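Local coordinates for pumilio homolog 23 (Arabidopsis thaliana, PDB 5WZJ), which binds a specific sequence of 18S rRNA through its pumilio repeats and probably regulates translation and mRNA stability, at residues Y302-M305 with F306-F310; H333-D336 with Q337-G341. One frame throughout, in Å; residues are numbered along the deposited sequence.

Overall arrangement
Contacts 1 and 2 follow each other along the chain and lie side by side in the pumilio superhelix, their centres about 12 Å apart. Contact 1 takes in most of helix 299-310, up to its C-terminal end, and runs from Pumilio 5 into Pumilio 6; contact 2, within Pumilio 6, is the loop after helix 323-332 and the start of helix 337-347. The two meet directly: N303 OD1 lies 2.8 Å from Q339 NE2, a probable hydrogen bond, and the Y302 ring packs against the loop, its CG 3.6 Å from R335 NH1. Neither touches the bound RNA, whose nearest atoms are about 11 Å from contact 1 and about 10 Å from contact 2.

Contact 1: residues Y302-M305 with F306-F310; sequences YNEM and FNKVF
Most of helix 299-310, where Pumilio 5 runs into Pumilio 6, takes part in this contact, and its C-terminal end widens into a pi-type turn. Up to K308 the bonding is regular: F306 N donates to Y302 O, N307 N to N303 O and K308 N to E304 O. M305 O then takes two donors, V309 N at 2.9 Å and F310 N at 3.3 Å; the second comes in the carbonyl plane, while the first is tilted 28° from it. On the outer side E304 and K308 form a salt bridge, K308 NZ to E304 OE2 at 2.7 Å. The lysine meets this oxygen on its syn side but 31° out of the carboxylate plane. With chi1 at -53°, K308 CG stands beside its backbone N and 3.4 Å from E304 OE2; bends at chi2 and chi4 then bring NZ back to the same oxygen, which also accepts from I269 N. On the inner side the Y302 and F306 rings sit one turn apart: Y302 OH lies at the edge of the F306 ring, 3.7 Å from CD2, while its hydrogen bond goes to L330 O. M305 bends at chi3 to bring CE within 4.2 Å of F310 CE2, and V309 CG1 rests over the centre of one face of the F310 ring. Helices 284-296 and 323-332 continue this apolar side, with L294 touching both M305 and F310. The surface is thus divided chemically: a carboxylate that is probably ionised, shared by an ammonium group and a backbone N-H, lies along one side, and aromatic and methionine side chains on the other are buried against neighbouring helices.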
ATOM      1  N   TYR A 302      13.282  16.988  -3.939  1.00 20.65           N
ATOM      2  CA  TYR A 302      12.098  17.230  -3.114  1.00 20.27           C
ATOM      3  C   TYR A 302      12.020  18.689  -2.691  1.00 23.31           C
ATOM      4  O   TYR A 302      10.953  19.310  -2.763  1.00 21.03           O
ATOM      5  CB  TYR A 302      12.092  16.321  -1.869  1.00 18.08           C
ATOM      6  CG  TYR A 302      10.940  16.640  -0.920  1.00 20.79           C
ATOM      7  CD1 TYR A 302      11.035  17.696  -0.008  1.00 22.13           C
ATOM      8  CD2 TYR A 302       9.748  15.905  -0.952  1.00 15.56           C
ATOM      9  CE1 TYR A 302       9.979  18.024   0.838  1.00 21.66           C
ATOM     10  CE2 TYR A 302       8.689  16.220  -0.101  1.00 18.22           C
ATOM     11  CZ  TYR A 302       8.812  17.286   0.786  1.00 22.32           C
ATOM     12  OH  TYR A 302       7.772  17.616   1.632  1.00 23.92           O
ATOM     13  N   ASN A 303      13.135  19.245  -2.202  1.00 23.15           N
ATOM     14  CA  ASN A 303      13.097  20.613  -1.687  1.00 21.96           C
ATOM     15  C   ASN A 303      12.710  21.598  -2.781  1.00 23.48           C
ATOM     16  O   ASN A 303      11.983  22.566  -2.529  1.00 22.05           O
ATOM     17  CB  ASN A 303      14.450  20.996  -1.075  1.00 24.60           C
ATOM     18  CG  ASN A 303      14.732  20.248   0.226  1.00 26.67           C
ATOM     19  OD1 ASN A 303      13.839  19.630   0.801  1.00 25.12           O
ATOM     20  ND2 ASN A 303      15.976  20.302   0.690  1.00 28.13           N
ATOM     21  N   GLU A 304      13.179  21.361  -4.005  1.00 19.96           N
ATOM     22  CA  GLU A 304      12.855  22.256  -5.110  1.00 26.27           C
ATOM     23  C   GLU A 304      11.374  22.174  -5.477  1.00 27.73           C
ATOM     24  O   GLU A 304      10.732  23.203  -5.728  1.00 20.50           O
ATOM     25  CB  GLU A 304      13.750  21.931  -6.312  1.00 24.62           C
ATOM     26  CG  GLU A 304      13.509  22.784  -7.566  1.00 21.11           C
ATOM     27  CD  GLU A 304      14.083  24.189  -7.480  1.00 28.38           C
ATOM     28  OE1 GLU A 304      14.584  24.569  -6.398  1.00 24.01           O
ATOM     29  OE2 GLU A 304      14.025  24.917  -8.502  1.00 26.88           O
ATOM     30  N   MET A 305      10.806  20.961  -5.506  1.00 20.57           N
ATOM     31  CA  MET A 305       9.371  20.830  -5.752  1.00 17.21           C
ATOM     32  C   MET A 305       8.558  21.510  -4.650  1.00 23.74           C
ATOM     33  O   MET A 305       7.588  22.229  -4.932  1.00 20.98           O
ATOM     34  CB  MET A 305       8.996  19.350  -5.882  1.00 15.53           C
ATOM     35  CG  MET A 305       9.587  18.707  -7.140  1.00 20.30           C
ATOM     36  SD  MET A 305       9.138  16.967  -7.275  1.00 26.22           S
ATOM     37  CE  MET A 305       7.417  17.131  -7.753  1.00 21.69           C
ATOM     38  N   PHE A 306       8.930  21.276  -3.385  1.00 19.33           N
ATOM     39  CA  PHE A 306       8.256  21.932  -2.265  1.00 21.01           C
ATOM     40  C   PHE A 306       8.227  23.446  -2.452  1.00 21.27           C
ATOM     41  O   PHE A 306       7.169  24.082  -2.358  1.00 23.10           O
ATOM     42  CB  PHE A 306       8.961  21.555  -0.954  1.00 23.12           C
ATOM     43  CG  PHE A 306       8.284  22.082   0.286  1.00 21.30           C
ATOM     44  CD1 PHE A 306       8.435  23.404   0.671  1.00 22.11           C
ATOM     45  CD2 PHE A 306       7.532  21.238   1.086  1.00 21.54           C
ATOM     46  CE1 PHE A 306       7.814  23.887   1.818  1.00 24.92           C
ATOM     47  CE2 PHE A 306       6.898  21.706   2.222  1.00 25.60           C
ATOM     48  CZ  PHE A 306       7.051  23.032   2.599  1.00 26.17           C
ATOM     49  N   ASN A 307       9.379  24.036  -2.766  1.00 23.33           N
ATOM     50  CA  ASN A 307       9.474  25.493  -2.853  1.00 24.13           C
ATOM     51  C   ASN A 307       8.801  26.048  -4.106  1.00 24.49           C
ATOM     52  O   ASN A 307       8.058  27.035  -4.034  1.00 25.61           O
ATOM     53  CB  ASN A 307      10.938  25.912  -2.799  1.00 24.89           C
ATOM     54  CG  ASN A 307      11.537  25.721  -1.414  1.00 36.55           C
ATOM     55  OD1 ASN A 307      10.883  25.983  -0.400  1.00 40.49           O
ATOM     56  ND2 ASN A 307      12.777  25.253  -1.366  1.00 36.45           N
ATOM     57  N   LYS A 308       9.056  25.449  -5.271  1.00 22.74           N
ATOM     58  CA  LYS A 308       8.632  26.073  -6.521  1.00 22.85           C
ATOM     59  C   LYS A 308       7.229  25.671  -6.959  1.00 19.35           C
ATOM     60  O   LYS A 308       6.595  26.420  -7.704  1.00 25.72           O
ATOM     61  CB  LYS A 308       9.621  25.744  -7.650  1.00 25.30           C
ATOM     62  CG  LYS A 308      11.069  26.081  -7.311  1.00 26.52           C
ATOM     63  CD  LYS A 308      11.277  27.576  -7.032  1.00 31.57           C
ATOM     64  CE  LYS A 308      12.764  27.887  -6.741  1.00 31.28           C
ATOM     65  NZ  LYS A 308      13.639  27.539  -7.922  1.00 35.12           N
ATOM     66  N   VAL A 309       6.727  24.519  -6.541  1.00 21.18           N
ATOM     67  CA  VAL A 309       5.445  24.017  -7.006  1.00 15.70           C
ATOM     68  C   VAL A 309       4.368  24.139  -5.929  1.00 22.35           C
ATOM     69  O   VAL A 309       3.303  24.707  -6.170  1.00 26.92           O
ATOM     70  CB  VAL A 309       5.576  22.562  -7.509  1.00 19.40           C
ATOM     71  CG1 VAL A 309       4.204  21.942  -7.712  1.00 15.02           C
ATOM     72  CG2 VAL A 309       6.390  22.530  -8.808  1.00 19.65           C
ATOM     73  N   PHE A 310       4.637  23.624  -4.729  1.00 18.37           N
ATOM     74  CA  PHE A 310       3.576  23.401  -3.748  1.00 18.85           C
ATOM     75  C   PHE A 310       3.404  24.548  -2.760  1.00 27.56           C
ATOM     76  O   PHE A 310       2.275  24.841  -2.361  1.00 25.59           O
ATOM     77  CB  PHE A 310       3.842  22.101  -2.983  1.00 15.16           C
ATOM     78  CG  PHE A 310       3.741  20.890  -3.846  1.00 18.46           C
ATOM     79  CD1 PHE A 310       2.492  20.395  -4.209  1.00 18.52           C
ATOM     80  CD2 PHE A 310       4.881  20.277  -4.345  1.00 16.36           C
ATOM     81  CE1 PHE A 310       2.381  19.296  -5.044  1.00 20.53           C
ATOM     82  CE2 PHE A 310       4.777  19.155  -5.166  1.00 17.83           C
ATOM     83  CZ  PHE A 310       3.530  18.675  -5.522  1.00 19.10           C
TER

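Contact 2: residues H333-D336 with Q337-G341; sequences HARD and QEQMG
Q339 OE1 receives R335 N at 2.7 Å, almost in line with the amide C=O (171°), and D336 N more weakly at 3.5 Å. The glutamine reaches back to these two N-H groups because its chain is extended beyond CG, with chi2 at 167°. D336 answers in the other direction: its OD1 takes Q339 N at 2.9 Å, met nearly along the carboxylate C-O bond, with CG turned between the backbone N and the carbonyl carbon (chi1 58°). Q339 CG lies alongside that same oxygen, 3.4 Å from OD1. The first helical backbone bond follows, from M340 N to D336 O. Ahead of the cap, R335 NH1 bonds back to H333 O at 3.0 Å, while NH2 donates to A297 O. Q339 NE2 donates to N303 OD1 on helix 299-310, so both ends of this buried amide are engaged, and its side chain also touches Y302 and F306. Without the amide, as with an alanine here, R335 N and N303 OD1 would probably lose these partners and a gap would open beside both rings. D336, the N-cap, and Q339 form a capping box at the start of helix 337-347; its side-chain return bond is weak, R335 N being the stronger donor to OE1.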
ATOM      1  N   HIS A 333       6.863  13.211   3.277  1.00 20.26           N
ATOM      2  CA  HIS A 333       8.275  13.160   2.925  1.00 21.42           C
ATOM      3  C   HIS A 333       8.991  14.483   3.150  1.00 21.94           C
ATOM      4  O   HIS A 333      10.104  14.668   2.648  1.00 22.81           O
ATOM      5  CB  HIS A 333       8.422  12.676   1.480  1.00 19.07           C
ATOM      6  CG  HIS A 333       7.993  11.257   1.309  1.00 18.92           C
ATOM      7  ND1 HIS A 333       6.683  10.901   1.070  1.00 22.34           N
ATOM      8  CD2 HIS A 333       8.685  10.100   1.416  1.00 19.56           C
ATOM      9  CE1 HIS A 333       6.589   9.584   1.014  1.00 18.11           C
ATOM     10  NE2 HIS A 333       7.789   9.073   1.224  1.00 25.25           N
ATOM     11  N   ALA A 334       8.394  15.395   3.917  1.00 19.26           N
ATOM     12  CA  ALA A 334       9.083  16.631   4.267  1.00 25.16           C
ATOM     13  C   ALA A 334      10.385  16.324   5.004  1.00 25.14           C
ATOM     14  O   ALA A 334      10.515  15.305   5.685  1.00 26.70           O
ATOM     15  CB  ALA A 334       8.180  17.526   5.119  1.00 22.29           C
ATOM     16  N   ARG A 335      11.368  17.210   4.836  1.00 28.45           N
ATOM     17  CA  ARG A 335      12.735  16.924   5.249  1.00 28.78           C
ATOM     18  C   ARG A 335      13.169  17.633   6.528  1.00 31.44           C
ATOM     19  O   ARG A 335      13.961  17.070   7.282  1.00 27.58           O
ATOM     20  CB  ARG A 335      13.722  17.288   4.128  1.00 26.30           C
ATOM     21  CG  ARG A 335      13.653  16.404   2.872  1.00 26.32           C
ATOM     22  CD  ARG A 335      13.676  14.924   3.235  1.00 32.07           C
ATOM     23  NE  ARG A 335      14.301  14.099   2.199  1.00 35.47           N
ATOM     24  CZ  ARG A 335      13.672  13.637   1.116  1.00 35.11           C
ATOM     25  NH1 ARG A 335      12.373  13.918   0.903  1.00 21.14           N
ATOM     26  NH2 ARG A 335      14.344  12.895   0.239  1.00 30.59           N
ATOM     27  N   ASP A 336      12.676  18.839   6.805  1.00 29.82           N
ATOM     28  CA  ASP A 336      13.233  19.627   7.899  1.00 34.70           C
ATOM     29  C   ASP A 336      12.138  20.436   8.584  1.00 36.22           C
ATOM     30  O   ASP A 336      10.979  20.472   8.152  1.00 26.89           O
ATOM     31  CB  ASP A 336      14.373  20.538   7.407  1.00 30.48           C
ATOM     32  CG  ASP A 336      13.943  21.500   6.305  1.00 35.85           C
ATOM     33  OD1 ASP A 336      12.842  22.085   6.383  1.00 35.57           O
ATOM     34  OD2 ASP A 336      14.727  21.687   5.354  1.00 43.56           O
ATOM     35  N   GLN A 337      12.537  21.117   9.656  1.00 37.33           N
ATOM     36  CA  GLN A 337      11.577  21.820  10.490  1.00 39.40           C
ATOM     37  C   GLN A 337      11.078  23.098   9.836  1.00 30.49           C
ATOM     38  O   GLN A 337       9.970  23.550  10.147  1.00 31.84           O
ATOM     39  CB  GLN A 337      12.205  22.100  11.856  1.00 45.10           C
ATOM     40  CG  GLN A 337      12.817  20.836  12.462  1.00 54.68           C
ATOM     41  CD  GLN A 337      13.352  21.027  13.871  1.00 58.70           C
ATOM     42  OE1 GLN A 337      13.831  22.105  14.228  1.00 55.08           O
ATOM     43  NE2 GLN A 337      13.272  19.973  14.681  1.00 59.97           N
ATOM     44  N   GLU A 338      11.858  23.692   8.927  1.00 26.38           N
ATOM     45  CA  GLU A 338      11.359  24.875   8.235  1.00 30.21           C
ATOM     46  C   GLU A 338      10.168  24.514   7.357  1.00 29.46           C
ATOM     47  O   GLU A 338       9.165  25.238   7.322  1.00 29.86           O
ATOM     48  CB  GLU A 338      12.463  25.529   7.405  1.00 35.30           C
ATOM     49  CG  GLU A 338      11.996  26.808   6.708  1.00 46.56           C
ATOM     50  CD  GLU A 338      12.971  27.331   5.648  1.00 60.05           C
ATOM     51  OE1 GLU A 338      14.147  26.903   5.623  1.00 59.57           O
ATOM     52  OE2 GLU A 338      12.550  28.180   4.833  1.00 66.12           O
ATOM     53  N   GLN A 339      10.254  23.382   6.658  1.00 27.76           N
ATOM     54  CA  GLN A 339       9.119  22.911   5.873  1.00 26.61           C
ATOM     55  C   GLN A 339       7.930  22.588   6.769  1.00 25.23           C
ATOM     56  O   GLN A 339       6.786  22.920   6.438  1.00 22.78           O
ATOM     57  CB  GLN A 339       9.531  21.687   5.046  1.00 27.10           C
ATOM     58  CG  GLN A 339      10.487  22.039   3.904  1.00 23.61           C
ATOM     59  CD  GLN A 339      11.139  20.823   3.287  1.00 23.96           C
ATOM     60  OE1 GLN A 339      11.104  19.720   3.849  1.00 22.48           O
ATOM     61  NE2 GLN A 339      11.745  21.015   2.122  1.00 21.12           N
ATOM     62  N   MET A 340       8.180  21.949   7.911  1.00 20.07           N
ATOM     63  CA  MET A 340       7.088  21.671   8.837  1.00 25.71           C
ATOM     64  C   MET A 340       6.358  22.951   9.229  1.00 29.40           C
ATOM     65  O   MET A 340       5.124  22.975   9.291  1.00 28.45           O
ATOM     66  CB  MET A 340       7.615  20.960  10.078  1.00 24.07           C
ATOM     67  CG  MET A 340       6.515  20.572  11.036  1.00 28.99           C
ATOM     68  SD  MET A 340       5.535  19.209  10.369  1.00 27.12           S
ATOM     69  CE  MET A 340       4.014  19.429  11.301  1.00 27.51           C
ATOM     70  N   GLY A 341       7.103  24.031   9.480  1.00 34.34           N
ATOM     71  CA  GLY A 341       6.472  25.295   9.825  1.00 31.37           C
ATOM     72  C   GLY A 341       5.643  25.865   8.692  1.00 35.51           C
ATOM     73  O   GLY A 341       4.547  26.387   8.910  1.00 30.85           O
TER